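Local coordinates for protein lipocalin (Argas monolakensis, PDB 3BRN) that binds serotonin in its lipocalin barrel and probably serves as a soft-tick biogenic amine-binding protein, at residues Gly61-Gly66 against Gln150-Pro155. Residues are numbered along the deposited sequence; the frame is centred on the assembly and turned at random.
Sequences GKLQNG and QTYCPP
Tyr152 and Pro154, the two residues that receive Leu63, lie respectively within and directly after a type I turn, which is closed by a 2.8 Å hydrogen bond from Cys153 N to Gln150 O. The setting is the outside of a lipocalin β-barrel, where the chain leaving strand 146-147 passes the end of the hairpin formed by strands 55-64 and 67-78. Asn65 and Gly66 turn that hairpin with the positive phi values of a type I' turn.

The pairing illustrates how a loop without strand register can still be fitted to a barrel: no hydrogen bond joins the two segments, and one forked side chain supplies most of the hairpin's share, Gly66 adding a little. With CG anti to the backbone N (chi1 179°), Leu63 reaches out to the loop and divides its methyls between two partners. Leu63 CD2 meets the edge of the Tyr152 ring, in its plane, 3.7 Å from Tyr152 CE2. The ring is itself tied down at its far end, since Tyr152 OH hydrogen-bonds to Glu39 OE1. A disulfide from Cys153 ties the loop to Cys40, just before strand 42-44, and Leu63 also touches Glu39 and Cys40.

None of these residues lines the serotonin pocket; the contact lies at the surface and joins the loop to the hairpin end. Pro154, whose carbonyl O accepts a hydrogen bond from Tyr28 OH, turns its ring toward the strand, roughly at right angles to the leucine. Gly66 O approaches Pro154 CG at 4.0 Å. Closer still, Leu63 CD1 lies 3.5 Å from the same Pro154 CG.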
loop_
_atom_site.group_PDB
_atom_site.type_symbol
_atom_site.label_atom_id
_atom_site.label_comp_id
_atom_site.label_asym_id
_atom_site.label_seq_id
_atom_site.Cartn_x
_atom_site.Cartn_y
_atom_site.Cartn_z
ATOM N N GLY A 61 -6.210 3.814 8.104
ATOM C CA GLY A 61 -6.752 3.249 9.319
ATOM C C GLY A 61 -6.316 1.839 9.590
ATOM O O GLY A 61 -5.319 1.355 9.058
ATOM N N LYS A 62 -7.089 1.183 10.436
ATOM C CA LYS A 62 -6.744 -0.126 10.924
ATOM C C LYS A 62 -7.924 -0.589 11.770
ATOM O O LYS A 62 -8.830 0.200 12.069
ATOM C CB LYS A 62 -5.491 -0.016 11.787
ATOM C CG LYS A 62 -5.712 0.762 13.076
ATOM C CD LYS A 62 -4.503 0.651 13.981
ATOM C CE LYS A 62 -4.385 1.853 14.899
ATOM N NZ LYS A 62 -3.074 1.847 15.609
ATOM N N LEU A 63 -7.938 -1.874 12.104
ATOM C CA LEU A 63 -9.007 -2.446 12.909
ATOM C C LEU A 63 -8.841 -2.079 14.374
ATOM O O LEU A 63 -7.742 -2.155 14.931
ATOM C CB LEU A 63 -9.047 -3.964 12.754
ATOM C CG LEU A 63 -10.121 -4.688 13.565
ATOM C CD1 LEU A 63 -11.493 -4.153 13.173
ATOM C CD2 LEU A 63 -10.025 -6.185 13.334
ATOM N N GLN A 64 -9.948 -1.696 15.004
ATOM C CA GLN A 64 -9.909 -1.308 16.397
ATOM C C GLN A 64 -11.320 -1.561 16.897
ATOM O O GLN A 64 -12.282 -1.000 16.377
ATOM C CB GLN A 64 -9.368 0.112 16.549
ATOM C CG GLN A 64 -8.547 0.320 17.821
ATOM C CD GLN A 64 -8.132 1.768 18.022
ATOM O OE1 GLN A 64 -6.963 2.125 17.845
ATOM N NE2 GLN A 64 -9.099 2.619 18.346
ATOM N N ASN A 65 -11.426 -2.455 17.877
ATOM C CA ASN A 65 -12.687 -2.722 18.542
ATOM C C ASN A 65 -13.814 -3.113 17.603
ATOM O O ASN A 65 -14.959 -2.672 17.761
ATOM C CB ASN A 65 -13.055 -1.480 19.353
ATOM C CG ASN A 65 -12.068 -1.207 20.472
ATOM O OD1 ASN A 65 -11.731 -2.107 21.246
ATOM N ND2 ASN A 65 -11.580 0.031 20.550
ATOM N N GLY A 66 -13.477 -3.937 16.615
ATOM C CA GLY A 66 -14.461 -4.452 15.676
ATOM C C GLY A 66 -14.743 -3.512 14.519
ATOM O O GLY A 66 -15.405 -3.897 13.552
ATOM N N GLN A 150 -6.007 -10.299 7.366
ATOM C CA GLN A 150 -6.594 -11.605 7.602
ATOM C C GLN A 150 -8.037 -11.568 7.135
ATOM O O GLN A 150 -8.640 -10.508 7.042
ATOM C CB GLN A 150 -6.544 -11.971 9.090
ATOM C CG GLN A 150 -5.174 -12.406 9.560
ATOM C CD GLN A 150 -4.572 -13.450 8.642
ATOM O OE1 GLN A 150 -5.277 -14.561 8.471
ATOM N NE2 GLN A 150 -3.539 -13.215 8.008
ATOM N N THR A 151 -8.542 -12.718 6.729
ATOM C CA THR A 151 -9.891 -12.829 6.199
ATOM C C THR A 151 -10.973 -12.268 7.131
ATOM O O THR A 151 -12.072 -11.919 6.678
ATOM C CB THR A 151 -10.189 -14.293 5.837
ATOM O OG1 THR A 151 -11.456 -14.377 5.184
ATOM C CG2 THR A 151 -10.198 -15.154 7.072
ATOM N N TYR A 152 -10.656 -12.155 8.422
ATOM C CA TYR A 152 -11.585 -11.598 9.412
ATOM C C TYR A 152 -11.593 -10.074 9.420
ATOM O O TYR A 152 -12.383 -9.465 10.143
ATOM C CB TYR A 152 -11.254 -12.103 10.824
ATOM C CG TYR A 152 -9.995 -11.486 11.410
ATOM C CD1 TYR A 152 -8.791 -12.183 11.419
ATOM C CD2 TYR A 152 -9.997 -10.180 11.886
ATOM C CE1 TYR A 152 -7.633 -11.610 11.920
ATOM C CE2 TYR A 152 -8.831 -9.582 12.360
ATOM C CZ TYR A 152 -7.654 -10.303 12.377
ATOM O OH TYR A 152 -6.501 -9.726 12.877
ATOM N N CYS A 153 -10.670 -9.453 8.684
ATOM C CA CYS A 153 -10.627 -7.992 8.603
ATOM C C CYS A 153 -11.937 -7.442 8.026
ATOM O O CYS A 153 -12.415 -7.924 7.005
ATOM C CB CYS A 153 -9.449 -7.530 7.723
ATOM S SG CYS A 153 -7.792 -7.690 8.476
ATOM N N PRO A 154 -12.498 -6.393 8.648
ATOM C CA PRO A 154 -13.701 -5.816 8.052
ATOM C C PRO A 154 -13.424 -5.266 6.646
ATOM O O PRO A 154 -12.258 -5.166 6.242
ATOM C CB PRO A 154 -14.067 -4.674 9.016
ATOM C CG PRO A 154 -13.329 -4.972 10.286
ATOM C CD PRO A 154 -12.066 -5.666 9.852
ATOM N N PRO A 155 -14.487 -5.027 5.862
ATOM C CA PRO A 155 -14.345 -4.396 4.550
ATOM C C PRO A 155 -13.921 -2.948 4.734
ATOM O O PRO A 155 -14.055 -2.406 5.830
ATOM C CB PRO A 155 -15.767 -4.452 3.973
ATOM C CG PRO A 155 -16.492 -5.463 4.799
ATOM C CD PRO A 155 -15.890 -5.356 6.161
#